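Local atomic coordinates of CghA (Chaetomium globosum, PDB entry 6KBC), a protein that belongs to a fungal protein family built from two strand-rich domains of the calycin clan, and holds the ligand WK1 in a pocket. Residues 32-35 with 36-40; 135-138 with 139-143; 148-151 with 152-156; 175-178 with 179-183. All blocks are in the same frame, centred on the assembly; numbering follows the deposited sequence.

Overall arrangement
All four contacts are local and lie in the N-terminal domain, following one another along the chain. Interactions 1 and 2 touch: Leu-33 CD1 packs against Val-137 CG1 at 3.6 Å, so the loop segment 32-40 meets the turn of 135-143. Interactions 2 and 3 both involve strand 143-150, one at the turn leading into it and the other at the turn leaving it, their centres 22 Å apart. Interaction 4 lies on the opposite side of the chain's centre from interaction 3, with 33 Å between their centres. It alone contributes a pocket residue, Trp-183, whose side chain is about 4 Å from WK1. The side chain of Trp-37 in interaction 1 is about 11 Å from WK1.

Interaction 1. Residues 32-35 with 36-40; sequences NLFP and KWADK
Asn-32 and Lys-36 form a buried polar clasp across a bend in the long loop between strands 6-10 and 46-54, and a smaller apolar contact of Phe-34 with Ala-38 follows it. The lysine amine donates to the amide oxygen, NZ to Asn-32 OD1 at 2.6 Å. It arrives in the carbonyl plane on a lone pair, with a C=O...donor angle of 135°. A bend at chi2 (-55°) turns the lysine chain back along the loop, and beyond it the extended methylenes carry NZ across to Asn-32. A water closes a second, longer link: it accepts from Lys-36 NZ at 3.0 Å and donates to Phe-34 O at 2.5 Å. With Ala-25 O as a further acceptor and Trp-230 in a cation-pi contact, the buried amine is well supplied, which would probably favour its charged form. Asparagine suits the other end because it tolerates the positive phi found here (57°), and its ND2 binds Ile-27 O, which fixes the amide's orientation. Further on, Phe-34 CE2 reaches Ala-38 CB at 3.8 Å, where a methyl is small enough to sit by the ring. Pro-35 CD lies 3.4 Å above one face of the same ring, toward its rim. The two oxygens of the Glu-47 carboxylate receive the backbone N-H groups of Lys-36 and Trp-37. The whole is an irregular loop pinned by side chains onto strands 6-10, 46-54 and 223-231 of the calycin-clan N-terminal domain.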
loop_
_atom_site.group_PDB
_atom_site.type_symbol
_atom_site.label_atom_id
_atom_site.label_comp_id
_atom_site.label_asym_id
_atom_site.label_seq_id
_atom_site.Cartn_x
_atom_site.Cartn_y
_atom_site.Cartn_z
ATOM N N ASN A 32 -13.892 6.214 1.471
ATOM C CA ASN A 32 -14.422 5.324 0.439
ATOM C C ASN A 32 -14.297 3.862 0.840
ATOM O O ASN A 32 -14.134 2.987 -0.010
ATOM C CB ASN A 32 -13.741 5.558 -0.914
ATOM C CG ASN A 32 -14.294 6.760 -1.644
ATOM O OD1 ASN A 32 -15.146 6.619 -2.528
ATOM N ND2 ASN A 32 -13.814 7.941 -1.295
ATOM N N LEU A 33 -14.385 3.586 2.139
ATOM C CA LEU A 33 -14.059 2.256 2.634
ATOM C C LEU A 33 -15.110 1.225 2.263
ATOM O O LEU A 33 -14.803 0.026 2.201
ATOM C CB LEU A 33 -13.884 2.295 4.155
ATOM C CG LEU A 33 -12.702 3.149 4.593
ATOM C CD1 LEU A 33 -12.573 3.164 6.122
ATOM C CD2 LEU A 33 -11.433 2.637 3.905
ATOM N N PHE A 34 -16.348 1.648 2.043
ATOM C CA PHE A 34 -17.368 0.686 1.659
ATOM C C PHE A 34 -17.110 0.190 0.236
ATOM O O PHE A 34 -16.745 0.979 -0.641
ATOM C CB PHE A 34 -18.762 1.305 1.768
ATOM C CG PHE A 34 -19.868 0.294 1.675
ATOM C CD1 PHE A 34 -20.182 -0.507 2.765
ATOM C CD2 PHE A 34 -20.571 0.121 0.494
ATOM C CE1 PHE A 34 -21.196 -1.452 2.684
ATOM C CE2 PHE A 34 -21.584 -0.822 0.407
ATOM C CZ PHE A 34 -21.895 -1.608 1.500
ATOM N N PRO A 35 -17.272 -1.108 -0.018
ATOM C CA PRO A 35 -16.904 -1.658 -1.327
ATOM C C PRO A 35 -17.626 -0.965 -2.474
ATOM O O PRO A 35 -18.794 -0.584 -2.363
ATOM C CB PRO A 35 -17.316 -3.129 -1.220
ATOM C CG PRO A 35 -17.262 -3.422 0.234
ATOM C CD PRO A 35 -17.676 -2.162 0.926
ATOM N N LYS A 36 -16.904 -0.804 -3.586
ATOM C CA LYS A 36 -17.463 -0.203 -4.788
ATOM C C LYS A 36 -18.240 -1.208 -5.621
ATOM O O LYS A 36 -19.038 -0.802 -6.473
ATOM C CB LYS A 36 -16.344 0.425 -5.624
ATOM C CG LYS A 36 -15.622 1.557 -4.893
ATOM C CD LYS A 36 -16.597 2.615 -4.417
ATOM C CE LYS A 36 -15.888 3.727 -3.693
ATOM N NZ LYS A 36 -16.820 4.767 -3.167
ATOM N N TRP A 37 -18.006 -2.501 -5.410
ATOM C CA TRP A 37 -18.831 -3.578 -5.956
ATOM C C TRP A 37 -19.575 -4.201 -4.775
ATOM O O TRP A 37 -19.160 -5.216 -4.214
ATOM C CB TRP A 37 -17.982 -4.595 -6.723
ATOM C CG TRP A 37 -17.565 -4.074 -8.066
ATOM C CD1 TRP A 37 -18.222 -4.243 -9.253
ATOM C CD2 TRP A 37 -16.439 -3.231 -8.348
ATOM N NE1 TRP A 37 -17.559 -3.585 -10.257
ATOM C CE2 TRP A 37 -16.462 -2.954 -9.730
ATOM C CE3 TRP A 37 -15.406 -2.695 -7.567
ATOM C CZ2 TRP A 37 -15.490 -2.167 -10.353
ATOM C CZ3 TRP A 37 -14.431 -1.913 -8.190
ATOM C CH2 TRP A 37 -14.485 -1.656 -9.568
ATOM N N ALA A 38 -20.694 -3.573 -4.402
ATOM C CA ALA A 38 -21.362 -3.899 -3.141
ATOM C C ALA A 38 -22.066 -5.251 -3.197
ATOM O O ALA A 38 -21.957 -6.053 -2.264
ATOM C CB ALA A 38 -22.347 -2.791 -2.773
ATOM N N ASP A 39 -22.795 -5.529 -4.279
ATOM C CA ASP A 39 -23.644 -6.715 -4.322
ATOM C C ASP A 39 -23.035 -7.858 -5.124
ATOM O O ASP A 39 -22.962 -8.988 -4.629
ATOM C CB ASP A 39 -25.022 -6.347 -4.883
ATOM C CG ASP A 39 -25.815 -5.469 -3.929
ATOM O OD1 ASP A 39 -26.039 -5.893 -2.773
ATOM O OD2 ASP A 39 -26.173 -4.336 -4.316
ATOM N N LYS A 40 -22.609 -7.594 -6.355
ATOM C CA LYS A 40 -21.917 -8.571 -7.180
ATOM C C LYS A 40 -20.531 -8.025 -7.496
ATOM O O LYS A 40 -20.354 -6.816 -7.667
ATOM C CB LYS A 40 -22.679 -8.846 -8.488
ATOM C CG LYS A 40 -23.894 -9.777 -8.371
ATOM C CD LYS A 40 -23.594 -11.159 -7.802
ATOM C CE LYS A 40 -24.815 -12.067 -7.965
ATOM N NZ LYS A 40 -25.082 -12.883 -6.741
HETATM O O HOH W 1 -17.624 3.305 -0.678
#

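Interaction 2. Residues 135-138 with 139-143; sequences FDVA and ADLST
Val-137, the last residue of strand 132-137, leans on Leu-141 within a tight connection to strand 143-150, built on a type I beta turn from Ala-138 to Leu-141. Valine CG1 meets leucine CD2 at 3.7 Å as the two branched chains cross at a slant. The end of the Leu-141 chain returns to Val-137 and also packs on Leu-33 and Leu-168, which suits an aliphatic residue, although the main chain there takes a left-handed conformation (phi 60°). The backbone then closes the loop at Ala-138. Its N donates to Thr-143 O at 3.0 Å, nearly straight at 171°, and its O accepts from Leu-141 N at 3.0 Å. Ala-138 CB has three side-chain oxygens around it, Asp-140 OD1, Ser-142 OG and Thr-143 OG1, and the compact methyl suits this place. A chi1 of 63° tucks the Asp-140 carboxylate in over its own backbone and back toward the turn. There OD1 forms an Asx turn with Ser-142 N at 3.0 Å, reached from above the carboxylate plane, and takes the Ser-142 OG hydrogen on its syn side at 2.6 Å.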
loop_
_atom_site.group_PDB
_atom_site.type_symbol
_atom_site.label_atom_id
_atom_site.label_comp_id
_atom_site.label_asym_id
_atom_site.label_seq_id
_atom_site.Cartn_x
_atom_site.Cartn_y
_atom_site.Cartn_z
ATOM N N PHE A 135 -11.010 -6.199 9.879
ATOM C CA PHE A 135 -10.573 -4.841 10.145
ATOM C C PHE A 135 -11.758 -3.994 10.568
ATOM O O PHE A 135 -12.910 -4.277 10.239
ATOM C CB PHE A 135 -9.845 -4.211 8.938
ATOM C CG PHE A 135 -10.664 -4.129 7.672
ATOM C CD1 PHE A 135 -11.529 -3.069 7.446
ATOM C CD2 PHE A 135 -10.510 -5.078 6.675
ATOM C CE1 PHE A 135 -12.261 -2.986 6.262
ATOM C CE2 PHE A 135 -11.229 -4.994 5.489
ATOM C CZ PHE A 135 -12.113 -3.947 5.290
ATOM N N ASP A 136 -11.446 -2.939 11.310
ATOM C CA ASP A 136 -12.440 -2.031 11.843
ATOM C C ASP A 136 -11.870 -0.626 11.761
ATOM O O ASP A 136 -10.750 -0.386 12.218
ATOM C CB ASP A 136 -12.766 -2.405 13.298
ATOM C CG ASP A 136 -14.128 -1.936 13.730
ATOM O OD1 ASP A 136 -15.131 -2.587 13.344
ATOM O OD2 ASP A 136 -14.186 -0.941 14.488
ATOM N N VAL A 137 -12.618 0.301 11.178
ATOM C CA VAL A 137 -12.157 1.674 11.040
ATOM C C VAL A 137 -13.218 2.611 11.590
ATOM O O VAL A 137 -14.391 2.509 11.214
ATOM C CB VAL A 137 -11.839 2.032 9.579
ATOM C CG1 VAL A 137 -11.295 3.425 9.516
ATOM C CG2 VAL A 137 -10.839 1.032 8.986
ATOM N N ALA A 138 -12.797 3.532 12.458
ATOM C CA ALA A 138 -13.698 4.536 13.006
ATOM C C ALA A 138 -14.320 5.364 11.888
ATOM O O ALA A 138 -13.731 5.550 10.819
ATOM C CB ALA A 138 -12.951 5.448 13.975
ATOM N N ALA A 139 -15.537 5.856 12.141
ATOM C CA ALA A 139 -16.208 6.710 11.167
ATOM C C ALA A 139 -15.425 7.988 10.902
ATOM O O ALA A 139 -15.435 8.497 9.776
ATOM C CB ALA A 139 -17.626 7.058 11.643
ATOM N N ASP A 140 -14.768 8.547 11.916
ATOM C CA ASP A 140 -13.946 9.726 11.674
ATOM C C ASP A 140 -12.513 9.389 11.261
ATOM O O ASP A 140 -11.669 10.289 11.257
ATOM C CB ASP A 140 -13.919 10.654 12.889
ATOM C CG ASP A 140 -13.287 10.019 14.115
ATOM O OD1 ASP A 140 -12.754 8.888 14.012
ATOM O OD2 ASP A 140 -13.268 10.698 15.171
ATOM N N LEU A 141 -12.237 8.127 10.928
ATOM C CA LEU A 141 -10.921 7.661 10.475
ATOM C C LEU A 141 -9.837 7.889 11.525
ATOM O O LEU A 141 -8.643 7.991 11.198
ATOM C CB LEU A 141 -10.526 8.333 9.156
ATOM C CG LEU A 141 -11.473 8.100 7.973
ATOM C CD1 LEU A 141 -10.990 8.853 6.743
ATOM C CD2 LEU A 141 -11.655 6.625 7.672
ATOM N N SER A 142 -10.219 7.980 12.798
ATOM C CA SER A 142 -9.221 8.295 13.806
ATOM C C SER A 142 -8.451 7.063 14.242
ATOM O O SER A 142 -7.329 7.191 14.739
ATOM C CB SER A 142 -9.898 8.951 15.015
ATOM O OG SER A 142 -10.821 8.032 15.564
ATOM N N THR A 143 -9.027 5.874 14.078
ATOM C CA THR A 143 -8.428 4.653 14.592
ATOM C C THR A 143 -8.813 3.497 13.692
ATOM O O THR A 143 -9.837 3.532 13.004
ATOM C CB THR A 143 -8.894 4.312 16.027
ATOM O OG1 THR A 143 -10.239 3.829 15.966
ATOM C CG2 THR A 143 -8.838 5.517 16.958
#

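Interaction 3. Residues 148-151 with 152-156; sequences FDAP and GRITG
The Phe-148 ring is overlapped on one face by Ile-154 CD1, a CH-pi contact with the methyl 4.1 Å from the ring centroid and displaced toward the rim. Isoleucine reaches it because CG1 is anti to the backbone N (chi1 -179°) and the chain continues extended to CD1, while the CG2 branch turns to Ala-150 CB. The hairpin beneath is antiparallel: Phe-148 and Gly-156 form a hydrogen-bonded pair, with Phe-148 N to Gly-156 O at 2.8 Å. Near the turn a classic beta bulge sets Arg-153 and Ile-154 together opposite Ala-150, whose O accepts from both Arg-153 N (2.9 Å) and Ile-154 N (3.0 Å). Gly-152 turns the chain at a positive phi of 81°, where a side chain would clash with the preceding carbonyl. Bends at chi2 and chi3 fold Arg-153 back over the turn, laying its guanidinium flat above Ala-150 CB, 3.8 Å from the group's plane. In that plane NH2 donates to Pro-151 O at 3.1 Å, with a weak second bond from NE. Arg-153 also binds Arg-130 O and Thr-131 OG1, and Asp-149 makes a salt bridge to Arg-130. Strand 181-200 lies next to 154-162 in the sheet, its Leu-196 adjoining Phe-148 and Ile-154, while strands 60-69 and 90-96 meet the apolar face through Val-64, Phe-62, Trp-91 and Leu-95.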
loop_
_atom_site.group_PDB
_atom_site.type_symbol
_atom_site.label_atom_id
_atom_site.label_comp_id
_atom_site.label_asym_id
_atom_site.label_seq_id
_atom_site.Cartn_x
_atom_site.Cartn_y
_atom_site.Cartn_z
ATOM N N PHE A 148 -6.525 -10.859 13.711
ATOM C CA PHE A 148 -6.351 -12.155 13.080
ATOM C C PHE A 148 -6.698 -13.239 14.084
ATOM O O PHE A 148 -6.233 -13.204 15.229
ATOM C CB PHE A 148 -4.919 -12.328 12.577
ATOM C CG PHE A 148 -4.503 -11.272 11.584
ATOM C CD1 PHE A 148 -4.871 -11.381 10.251
ATOM C CD2 PHE A 148 -3.786 -10.162 11.991
ATOM C CE1 PHE A 148 -4.506 -10.407 9.335
ATOM C CE2 PHE A 148 -3.414 -9.182 11.076
ATOM C CZ PHE A 148 -3.779 -9.306 9.753
ATOM N N ASP A 149 -7.523 -14.186 13.653
ATOM C CA ASP A 149 -7.836 -15.389 14.423
ATOM C C ASP A 149 -7.709 -16.550 13.445
ATOM O O ASP A 149 -8.698 -17.056 12.917
ATOM C CB ASP A 149 -9.231 -15.298 15.070
ATOM C CG ASP A 149 -9.560 -16.511 15.933
ATOM O OD1 ASP A 149 -8.640 -17.302 16.248
ATOM O OD2 ASP A 149 -10.749 -16.679 16.279
ATOM N N ALA A 150 -6.470 -16.952 13.178
ATOM C CA ALA A 150 -6.173 -18.036 12.243
ATOM C C ALA A 150 -5.278 -19.035 12.959
ATOM O O ALA A 150 -4.064 -19.089 12.708
ATOM C CB ALA A 150 -5.520 -17.505 10.967
ATOM N N PRO A 151 -5.848 -19.853 13.851
ATOM C CA PRO A 151 -5.016 -20.725 14.693
ATOM C C PRO A 151 -4.096 -21.609 13.865
ATOM O O PRO A 151 -4.474 -22.123 12.808
ATOM C CB PRO A 151 -6.044 -21.548 15.483
ATOM C CG PRO A 151 -7.350 -21.355 14.771
ATOM C CD PRO A 151 -7.284 -20.009 14.135
ATOM N N GLY A 152 -2.862 -21.762 14.346
ATOM C CA GLY A 152 -1.841 -22.468 13.602
ATOM C C GLY A 152 -1.155 -21.653 12.525
ATOM O O GLY A 152 -0.292 -22.194 11.820
ATOM N N ARG A 153 -1.506 -20.372 12.376
ATOM C CA ARG A 153 -0.878 -19.491 11.395
ATOM C C ARG A 153 -0.583 -18.124 12.005
ATOM O O ARG A 153 0.585 -17.776 12.212
ATOM C CB ARG A 153 -1.770 -19.350 10.162
ATOM C CG ARG A 153 -1.849 -20.615 9.314
ATOM C CD ARG A 153 -3.221 -20.759 8.678
ATOM N NE ARG A 153 -4.233 -21.098 9.676
ATOM C CZ ARG A 153 -5.542 -21.016 9.470
ATOM N NH1 ARG A 153 -6.009 -20.596 8.301
ATOM N NH2 ARG A 153 -6.386 -21.341 10.440
ATOM N N ILE A 154 -1.621 -17.346 12.310
ATOM C CA ILE A 154 -1.430 -15.999 12.845
ATOM C C ILE A 154 -2.602 -15.638 13.749
ATOM O O ILE A 154 -3.767 -15.859 13.398
ATOM C CB ILE A 154 -1.261 -14.950 11.721
ATOM C CG1 ILE A 154 -1.046 -13.554 12.316
ATOM C CG2 ILE A 154 -2.454 -14.956 10.780
ATOM C CD1 ILE A 154 -0.767 -12.475 11.278
ATOM N N THR A 155 -2.292 -15.068 14.912
ATOM C CA THR A 155 -3.301 -14.525 15.809
ATOM C C THR A 155 -2.798 -13.224 16.406
ATOM O O THR A 155 -1.604 -13.065 16.680
ATOM C CB THR A 155 -3.648 -15.488 16.959
ATOM O OG1 THR A 155 -2.490 -15.680 17.779
ATOM C CG2 THR A 155 -4.123 -16.827 16.429
ATOM N N GLY A 156 -3.716 -12.307 16.637
ATOM C CA GLY A 156 -3.349 -11.090 17.309
ATOM C C GLY A 156 -3.946 -9.907 16.613
ATOM O O GLY A 156 -4.860 -10.029 15.794
#

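Interaction 4. Residues 175-178 with 179-183; sequences AEVA and PGAYW
At the apolar centre Val-177 runs alongside Trp-183 in the same direction, with Val-177 CB and Trp-183 CB 3.8 Å apart. Trp-183 has CG anti to its backbone N (chi1 -178°), which carries the indole onward, away from the bend and into the pocket, where it touches WK1 and its NE1 binds Asp-227. Ala-178 CB and Ala-181 CB, two small methyls, meet at 4.2 Å on one face of the short hairpin. Met-257 and Leu-259, on strand 252-261 of the C-terminal domain, extend this apolar patch against Val-177. Tyr-182 turns to a different side: its CD1 touches Ala-175 CB at 3.7 Å, its CE1 meets Glu-176 CG at 3.6 Å, and the tyrosine ring stacks on that of Trp-230. Main-chain bonds tie the two arms together. Ala-175 O accepts from Trp-183 N, and Ala-181 O takes Val-177 N at 2.8 Å plus a weak bond from Ala-178 N, the mark of a classic beta bulge. A type II turn from Ala-178 to Ala-181 closes the end, with proline in its second position and glycine, at positive phi (67°), in its third. At the polar edge the extended Glu-176 chain brings OE2 to Gly-180 N at 2.9 Å, almost straight at 173°, though the donor stands above the carboxylate plane. The chemistry thus implies a doubly secured turn: its ends are joined by Ala-181 N to Ala-178 O, while a carboxylate, whose negative charge probably strengthens the bond, holds the glycine N-H.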
loop_
_atom_site.group_PDB
_atom_site.type_symbol
_atom_site.label_atom_id
_atom_site.label_comp_id
_atom_site.label_asym_id
_atom_site.label_seq_id
_atom_site.Cartn_x
_atom_site.Cartn_y
_atom_site.Cartn_z
ATOM N N ALA A 175 -8.153 10.833 -6.231
ATOM C CA ALA A 175 -8.182 9.449 -5.791
ATOM C C ALA A 175 -7.478 8.512 -6.754
ATOM O O ALA A 175 -7.208 7.358 -6.401
ATOM C CB ALA A 175 -9.631 8.982 -5.611
ATOM N N GLU A 176 -7.188 8.981 -7.963
ATOM C CA GLU A 176 -6.638 8.117 -8.985
ATOM C C GLU A 176 -5.174 7.816 -8.699
ATOM O O GLU A 176 -4.434 8.673 -8.212
ATOM C CB GLU A 176 -6.768 8.793 -10.349
ATOM C CG GLU A 176 -8.187 8.785 -10.890
ATOM C CD GLU A 176 -8.264 9.295 -12.321
ATOM O OE1 GLU A 176 -7.481 10.206 -12.677
ATOM O OE2 GLU A 176 -9.100 8.769 -13.083
ATOM N N VAL A 177 -4.770 6.593 -9.015
ATOM C CA VAL A 177 -3.362 6.246 -9.197
ATOM C C VAL A 177 -3.038 6.029 -10.671
ATOM O O VAL A 177 -1.855 5.912 -11.027
ATOM C CB VAL A 177 -2.991 4.994 -8.375
ATOM C CG1 VAL A 177 -3.732 3.779 -8.902
ATOM C CG2 VAL A 177 -1.476 4.765 -8.318
ATOM N N ALA A 178 -4.059 5.950 -11.517
ATOM C CA ALA A 178 -3.990 5.942 -12.975
ATOM C C ALA A 178 -5.402 6.225 -13.473
ATOM O O ALA A 178 -6.356 6.211 -12.675
ATOM C CB ALA A 178 -3.462 4.598 -13.514
ATOM N N PRO A 179 -5.580 6.533 -14.774
ATOM C CA PRO A 179 -6.949 6.789 -15.261
ATOM C C PRO A 179 -7.922 5.676 -14.896
ATOM O O PRO A 179 -7.709 4.508 -15.243
ATOM C CB PRO A 179 -6.770 6.912 -16.785
ATOM C CG PRO A 179 -5.360 7.395 -16.953
ATOM C CD PRO A 179 -4.569 6.728 -15.839
ATOM N N GLY A 180 -8.970 6.025 -14.149
ATOM C CA GLY A 180 -9.984 5.058 -13.761
ATOM C C GLY A 180 -9.524 3.981 -12.805
ATOM O O GLY A 180 -10.212 2.964 -12.653
ATOM N N ALA A 181 -8.368 4.164 -12.168
ATOM C CA ALA A 181 -7.843 3.237 -11.176
ATOM C C ALA A 181 -7.488 4.039 -9.931
ATOM O O ALA A 181 -6.901 5.121 -10.033
ATOM C CB ALA A 181 -6.616 2.490 -11.722
ATOM N N TYR A 182 -7.860 3.530 -8.757
ATOM C CA TYR A 182 -7.818 4.331 -7.541
ATOM C C TYR A 182 -6.950 3.667 -6.492
ATOM O O TYR A 182 -7.046 2.457 -6.266
ATOM C CB TYR A 182 -9.218 4.594 -6.993
ATOM C CG TYR A 182 -10.110 5.123 -8.071
ATOM C CD1 TYR A 182 -10.159 6.484 -8.346
ATOM C CD2 TYR A 182 -10.855 4.261 -8.856
ATOM C CE1 TYR A 182 -10.952 6.969 -9.364
ATOM C CE2 TYR A 182 -11.650 4.737 -9.876
ATOM C CZ TYR A 182 -11.697 6.084 -10.124
ATOM O OH TYR A 182 -12.493 6.547 -11.144
ATOM N N TRP A 183 -6.069 4.469 -5.908
ATOM C CA TRP A 183 -5.284 4.080 -4.749
ATOM C C TRP A 183 -4.967 5.362 -4.006
ATOM O O TRP A 183 -4.348 6.271 -4.562
ATOM C CB TRP A 183 -4.002 3.341 -5.138
ATOM C CG TRP A 183 -3.218 2.909 -3.947
ATOM C CD1 TRP A 183 -2.610 3.717 -3.023
ATOM C CD2 TRP A 183 -2.967 1.569 -3.533
ATOM N NE1 TRP A 183 -1.992 2.953 -2.066
ATOM C CE2 TRP A 183 -2.193 1.632 -2.356
ATOM C CE3 TRP A 183 -3.302 0.319 -4.051
ATOM C CZ2 TRP A 183 -1.774 0.494 -1.679
ATOM C CZ3 TRP A 183 -2.885 -0.804 -3.384
ATOM C CH2 TRP A 183 -2.136 -0.712 -2.201
#